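Soluble cytochrome b558 (Ectothiorhodospira shaposhnikovii, PDB 1CXY) probably serves in electron transport as a small haem protein of the cytochrome b5 family, holding protoporphyrin IX with its iron in a single folded chain. Local coordinates at residues S20-C24 / T36-P40; L7-L12 / L82-L86. All blocks are in the same frame, centred on the assembly; numbering follows the deposited sequence. Where two conformers were deposited one is given.

Contact 1: residues S20-C24 / T36-P40. With HEM (protoporphyrin IX containing Fe), chain B.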
loop_
_atom_site.group_PDB
_atom_site.type_symbol
_atom_site.label_atom_id
_atom_site.label_comp_id
_atom_site.label_asym_id
_atom_site.label_seq_id
_atom_site.Cartn_x
_atom_site.Cartn_y
_atom_site.Cartn_z
ATOM N N SER A 20 -8.698 0.796 6.967
ATOM C CA SER A 20 -8.571 0.023 8.209
ATOM C C SER A 20 -7.834 -1.265 7.967
ATOM O O SER A 20 -7.703 -1.725 6.823
ATOM C CB SER A 20 -9.995 -0.282 8.677
ATOM O OG SER A 20 -10.813 0.878 8.698
ATOM N N PRO A 21 -7.406 -1.977 9.002
ATOM C CA PRO A 21 -6.706 -3.241 8.848
ATOM C C PRO A 21 -7.483 -4.305 8.091
ATOM O O PRO A 21 -6.915 -5.076 7.313
ATOM C CB PRO A 21 -6.422 -3.677 10.287
ATOM C CG PRO A 21 -6.421 -2.404 11.058
ATOM C CD PRO A 21 -7.473 -1.528 10.423
ATOM N N ASP A 22 -8.809 -4.306 8.239
ATOM C CA ASP A 22 -9.663 -5.249 7.553
ATOM C C ASP A 22 -10.169 -4.725 6.219
ATOM O O ASP A 22 -10.925 -5.445 5.568
ATOM C CB ASP A 22 -10.838 -5.674 8.441
ATOM C CG ASP A 22 -11.833 -4.569 8.696
ATOM O OD1 ASP A 22 -12.910 -4.881 9.267
ATOM O OD2 ASP A 22 -11.607 -3.388 8.384
ATOM N N ASP A 23 -9.689 -3.589 5.737
ATOM C CA ASP A 23 -10.118 -3.059 4.432
ATOM C C ASP A 23 -9.113 -1.974 4.073
ATOM O O ASP A 23 -9.305 -0.790 4.370
ATOM C CB ASP A 23 -11.526 -2.463 4.494
ATOM C CG ASP A 23 -12.090 -2.066 3.147
ATOM O OD1 ASP A 23 -13.228 -1.522 3.088
ATOM O OD2 ASP A 23 -11.454 -2.259 2.104
ATOM N N CYS A 24 -7.944 -2.391 3.615
ATOM C CA CYS A 24 -6.785 -1.521 3.477
ATOM C C CYS A 24 -6.288 -1.333 2.054
ATOM O O CYS A 24 -5.674 -2.273 1.525
ATOM C CB CYS A 24 -5.669 -2.174 4.320
ATOM S SG CYS A 24 -4.095 -1.268 4.350
ATOM N N THR A 36 -5.379 -5.590 1.752
ATOM C CA THR A 36 -6.067 -6.265 2.861
ATOM C C THR A 36 -5.566 -7.663 3.168
ATOM O O THR A 36 -5.194 -7.975 4.322
ATOM C CB THR A 36 -7.586 -6.276 2.630
ATOM O OG1 THR A 36 -7.999 -4.956 2.274
ATOM C CG2 THR A 36 -8.312 -6.693 3.902
ATOM N N PRO A 37 -5.425 -8.557 2.195
ATOM C CA PRO A 37 -4.914 -9.901 2.409
ATOM C C PRO A 37 -3.449 -9.881 2.842
ATOM O O PRO A 37 -3.036 -10.767 3.605
ATOM C CB PRO A 37 -5.065 -10.624 1.054
ATOM C CG PRO A 37 -5.070 -9.470 0.083
ATOM C CD PRO A 37 -5.862 -8.394 0.793
ATOM N N TYR A 38 -2.690 -8.879 2.440
ATOM C CA TYR A 38 -1.259 -8.864 2.787
ATOM C C TYR A 38 -0.979 -8.402 4.198
ATOM O O TYR A 38 0.012 -8.832 4.793
ATOM C CB TYR A 38 -0.508 -7.997 1.759
ATOM C CG TYR A 38 0.988 -8.032 2.034
ATOM C CD1 TYR A 38 1.607 -6.979 2.694
ATOM C CD2 TYR A 38 1.709 -9.179 1.747
ATOM C CE1 TYR A 38 2.956 -7.066 3.011
ATOM C CE2 TYR A 38 3.060 -9.264 2.055
ATOM C CZ TYR A 38 3.664 -8.203 2.699
ATOM O OH TYR A 38 5.000 -8.306 3.015
ATOM N N VAL A 39 -1.859 -7.617 4.796
ATOM C CA VAL A 39 -1.721 -7.044 6.119
ATOM C C VAL A 39 -1.044 -7.911 7.157
ATOM O O VAL A 39 0.057 -7.573 7.608
ATOM C CB VAL A 39 -3.087 -6.510 6.606
ATOM C CG1 VAL A 39 -3.171 -6.269 8.106
ATOM C CG2 VAL A 39 -3.353 -5.173 5.901
ATOM N N PRO A 40 -1.562 -9.087 7.470
ATOM C CA PRO A 40 -0.982 -9.928 8.510
ATOM C C PRO A 40 0.359 -10.516 8.152
ATOM O O PRO A 40 1.068 -11.043 9.022
ATOM C CB PRO A 40 -2.053 -10.993 8.751
ATOM C CG PRO A 40 -2.792 -11.055 7.455
ATOM C CD PRO A 40 -2.863 -9.621 6.989
HETATM C CHA HEM B . 9.853 -4.849 5.596
HETATM C CHB HEM B . 7.795 -0.565 6.490
HETATM C CHC HEM B . 4.532 -1.444 3.032
HETATM C CHD HEM B . 6.659 -5.677 2.047
HETATM C C1A HEM B . 9.513 -3.668 6.210
HETATM C C2A HEM B . 10.086 -3.149 7.437
HETATM C C3A HEM B . 9.529 -1.950 7.658
HETATM C C4A HEM B . 8.568 -1.705 6.592
HETATM C CMA HEM B . 9.778 -0.964 8.820
HETATM C CAA HEM B . 11.186 -3.837 8.280
HETATM C CBA HEM B . 12.577 -3.119 8.275
HETATM C CGA HEM B . 13.350 -3.344 7.007
HETATM O O1A HEM B . 13.036 -4.328 6.292
HETATM O O2A HEM B . 14.295 -2.571 6.701
HETATM C C1B HEM B . 6.751 -0.408 5.593
HETATM C C2B HEM B . 5.912 0.757 5.476
HETATM C C3B HEM B . 5.031 0.529 4.499
HETATM C C4B HEM B . 5.266 -0.809 4.010
HETATM C CMB HEM B . 6.115 2.038 6.325
HETATM C CAB HEM B . 3.934 1.479 3.972
HETATM C CBB HEM B . 3.634 1.596 2.677
HETATM C C1C HEM B . 4.817 -2.668 2.475
HETATM C C2C HEM B . 4.076 -3.301 1.407
HETATM C C3C HEM B . 4.669 -4.469 1.118
HETATM C C4C HEM B . 5.820 -4.593 2.009
HETATM C CMC HEM B . 2.839 -2.648 0.757
HETATM C CAC HEM B . 4.359 -5.531 0.046
HETATM C CBC HEM B . 3.147 -5.935 -0.278
HETATM C C1D HEM B . 7.726 -5.798 2.917
HETATM C C2D HEM B . 8.704 -6.852 2.858
HETATM C C3D HEM B . 9.589 -6.617 3.833
HETATM C C4D HEM B . 9.193 -5.415 4.522
HETATM C CMD HEM B . 8.674 -8.019 1.841
HETATM C CAD HEM B . 10.881 -7.403 4.182
HETATM C CBD HEM B . 12.101 -6.559 3.714
HETATM C CGD HEM B . 12.120 -6.234 2.243
HETATM O O1D HEM B . 12.325 -5.071 1.841
HETATM O O2D HEM B . 11.974 -7.185 1.420
HETATM N NA HEM B . 8.563 -2.778 5.734
HETATM N NB HEM B . 6.343 -1.366 4.673
HETATM N NC HEM B . 5.858 -3.499 2.836
HETATM N ND HEM B . 8.055 -4.912 3.930
HETATM FE FE HEM B . 7.225 -3.114 4.259
HETATM O O HOH W 1 -6.571 -7.866 7.105
HETATM O O HOH W 2 -10.702 -4.714 1.251
#
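A type I beta turn, Ser20 to Asp23, meets the loop entering the haem pocket of this b5-type fold, with Thr36 and Val39 lying against the carbonyl side of the turn. The Thr36 hydroxyl is the polar centre: Cys24 N donates to Thr36 OG1 at 2.9 Å and 159°, just where the turn passes into strand 23-28. Two further partners grip the same oxygen. Asp34 OD1 bonds to it, and a water donates to Thr36 OG1 at 2.9 Å while donating its other hydrogen to Asp23 OD2 at 2.7 Å. That carboxylate oxygen also bonds His18 ND1, so Asp23 ties the turn to the residues before it. With chi1 near -48°, the methyl branch of Thr36 is swung opposite its own nitrogen, and CG2 lies 3.3 Å from Asp22 O. A second water bridges the backbones, donating to Pro21 O at 2.8 Å and to Thr36 O at 3.1 Å. Beside this polar seam Val39 turns its CG2 methyl to Pro21 O, 3.8 Å away, and rests it loosely on Cys24 CB. Buried Cys24 forms a disulfide with Cys53, further along the connection that carries Thr36 and Val39, tying it to strand 23-28; the Cys24 backbone also bonds Leu35. Tyr38, between the two contact residues, points the other way. Its CG stands anti to the backbone N (chi1 -176°), carrying the ring to the haem, where the vinyl carbon CBC sits 3.4 Å above one face of the Tyr38 ring, displaced toward its rim. The hydroxyl end reaches on to the meso carbon CHD. The loop thus faces two ways, Thr36 and Val39 to the turn and strand, Tyr38 to the haem, an arrangement belonging to the haem pocket of the cytochrome b5 fold.

Contact 2: residues L7-L12 / L82-L86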
loop_
_atom_site.group_PDB
_atom_site.type_symbol
_atom_site.label_atom_id
_atom_site.label_comp_id
_atom_site.label_asym_id
_atom_site.label_seq_id
_atom_site.Cartn_x
_atom_site.Cartn_y
_atom_site.Cartn_z
ATOM N N LEU A 7 -6.861 -0.952 -16.734
ATOM C CA LEU A 7 -6.897 -0.699 -15.311
ATOM C C LEU A 7 -7.980 0.302 -14.921
ATOM O O LEU A 7 -8.021 1.415 -15.424
ATOM C CB LEU A 7 -5.559 -0.159 -14.778
ATOM C CG LEU A 7 -4.473 -1.234 -14.647
ATOM C CD1 LEU A 7 -3.095 -0.598 -14.768
ATOM C CD2 LEU A 7 -4.588 -1.961 -13.324
ATOM N N PRO A 8 -8.738 -0.078 -13.901
ATOM C CA PRO A 8 -9.666 0.852 -13.271
ATOM C C PRO A 8 -8.941 2.097 -12.798
ATOM O O PRO A 8 -7.763 2.049 -12.403
ATOM C CB PRO A 8 -10.213 0.059 -12.092
ATOM C CG PRO A 8 -10.107 -1.367 -12.520
ATOM C CD PRO A 8 -8.781 -1.419 -13.277
ATOM N N VAL A 9 -9.665 3.220 -12.776
ATOM C CA VAL A 9 -9.083 4.457 -12.290
ATOM C C VAL A 9 -9.798 4.864 -11.004
ATOM O O VAL A 9 -11.036 4.872 -10.994
ATOM C CB VAL A 9 -9.208 5.613 -13.308
ATOM C CG1 VAL A 9 -8.594 6.838 -12.649
ATOM C CG2 VAL A 9 -8.488 5.242 -14.592
ATOM N N PHE A 10 -9.053 5.223 -9.982
ATOM C CA PHE A 10 -9.621 5.602 -8.698
ATOM C C PHE A 10 -9.211 7.019 -8.332
ATOM O O PHE A 10 -8.211 7.521 -8.860
ATOM C CB PHE A 10 -9.071 4.682 -7.585
ATOM C CG PHE A 10 -9.413 3.228 -7.819
ATOM C CD1 PHE A 10 -8.525 2.351 -8.427
ATOM C CD2 PHE A 10 -10.613 2.716 -7.336
ATOM C CE1 PHE A 10 -8.857 1.016 -8.602
ATOM C CE2 PHE A 10 -10.955 1.388 -7.531
ATOM C CZ PHE A 10 -10.071 0.537 -8.167
ATOM N N THR A 11 -9.879 7.626 -7.358
ATOM C CA THR A 11 -9.384 8.901 -6.845
ATOM C C THR A 11 -8.789 8.657 -5.460
ATOM O O THR A 11 -9.078 7.628 -4.845
ATOM C CB THR A 11 -10.527 9.907 -6.649
ATOM O OG1 THR A 11 -11.429 9.294 -5.696
ATOM C CG2 THR A 11 -11.244 10.210 -7.953
ATOM N N LEU A 12 -8.078 9.644 -4.905
ATOM C CA LEU A 12 -7.605 9.504 -3.529
ATOM C C LEU A 12 -8.772 9.417 -2.547
ATOM O O LEU A 12 -8.628 8.785 -1.505
ATOM C CB LEU A 12 -6.666 10.643 -3.133
ATOM C CG LEU A 12 -5.238 10.513 -3.690
ATOM C CD1 LEU A 12 -4.411 11.731 -3.307
ATOM C CD2 LEU A 12 -4.555 9.256 -3.172
ATOM N N LEU A 82 -1.972 -4.992 -6.997
ATOM C CA LEU A 82 -2.420 -3.885 -7.831
ATOM C C LEU A 82 -3.891 -4.023 -8.193
ATOM O O LEU A 82 -4.335 -5.115 -8.561
ATOM C CB LEU A 82 -1.642 -3.899 -9.166
ATOM C CG LEU A 82 -2.008 -2.789 -10.161
ATOM C CD1 LEU A 82 -1.549 -1.464 -9.575
ATOM C CD2 LEU A 82 -1.304 -3.060 -11.497
ATOM N N ILE A 83 -4.694 -2.958 -8.108
ATOM C CA ILE A 83 -6.066 -3.033 -8.619
ATOM C C ILE A 83 -6.381 -1.908 -9.601
ATOM O O ILE A 83 -7.426 -1.969 -10.266
ATOM C CB ILE A 83 -7.143 -3.069 -7.518
ATOM C CG1 ILE A 83 -7.049 -1.826 -6.620
ATOM C CG2 ILE A 83 -7.015 -4.339 -6.671
ATOM C CD1 ILE A 83 -8.248 -1.614 -5.694
ATOM N N GLY A 84 -5.544 -0.884 -9.720
ATOM C CA GLY A 84 -5.828 0.207 -10.667
ATOM C C GLY A 84 -4.828 1.349 -10.551
ATOM O O GLY A 84 -3.777 1.206 -9.934
ATOM N N THR A 85 -5.144 2.449 -11.242
ATOM C CA THR A 85 -4.295 3.635 -11.184
ATOM C C THR A 85 -5.044 4.777 -10.503
ATOM O O THR A 85 -6.263 4.734 -10.311
ATOM C CB THR A 85 -3.858 4.127 -12.576
ATOM O OG1 THR A 85 -5.036 4.458 -13.320
ATOM C CG2 THR A 85 -3.084 3.029 -13.299
ATOM N N LEU A 86 -4.291 5.784 -10.107
ATOM C CA LEU A 86 -4.827 6.955 -9.430
ATOM C C LEU A 86 -5.065 8.087 -10.420
ATOM O O LEU A 86 -4.145 8.320 -11.235
ATOM C CB LEU A 86 -3.794 7.353 -8.366
ATOM C CG LEU A 86 -4.221 8.285 -7.245
ATOM C CD1 LEU A 86 -5.313 7.629 -6.415
ATOM C CD2 LEU A 86 -3.023 8.699 -6.419
HETATM O O HOH W 3 -5.894 3.192 -15.606
#
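Pro8 and Phe10 bond on either side of Val9 to Thr85, forming a single parallel-type beta bridge that adds the N-terminal segment to the edge strand 82-85 of the cytochrome b5 sheet. The tight part is here. Thr85 N donates to Pro8 O at 2.9 Å and 160°, and Phe10 N donates to Thr85 O, also at 2.9 Å, at 164°. Next to the bridge the bare CA of buried Gly84 comes within 3.2 Å of Pro8 O, an approach made possible because glycine carries no side chain. Ile83 and Gly84 together pair with the single residue Val32 of strand 31-34, forming a classic beta bulge. The Phe10 ring, with CG turned anti to its carbonyl carbon (chi1 -60°), lies back along the strand edge-on: Ile83 O sits in the ring plane, 3.7 Å from CE1. Its tip CZ meets Ile83 CD1 at 3.8 Å, the two side chains crossing at about a right angle, while Trp25 makes an edge-to-face contact with the same ring. At the ends of the segments no direct hydrogen bond crosses the contact; exposed leucines make it there through their methyl groups. Leu7 lays CD2 over Gly84 CA and Leu82 CD2, and its CD1 touches the Thr85 methyl. At the far end the branches of Leu12 and Leu86, both also touching Ala27, meet through their CD2 atoms at 3.6 Å. On the solvent side, a water bridges the segments, donating to Leu7 O at 2.8 Å and lying 2.8 Å from Thr85 OG1.

Contact 1 is nested in the chain inside the loop closed by contact 2, and both reach the same antiparallel sheet. The turn and loop of contact 1 join it through the inner strand 23-28, whereas contact 2 lies along the edge strand 82-85, with strand 31-34 between them. Their centres are 18 Å apart and their nearest atoms about 8 Å, so they do not touch. Only contact 1 reaches the haem directly, through Tyr38, and its Val39 side chain lies about 7 Å from that of the axial ligand His42. Contact 2 is away from the iron site; its approach to the haem, by the Leu82 side chain, stops about 10 Å away.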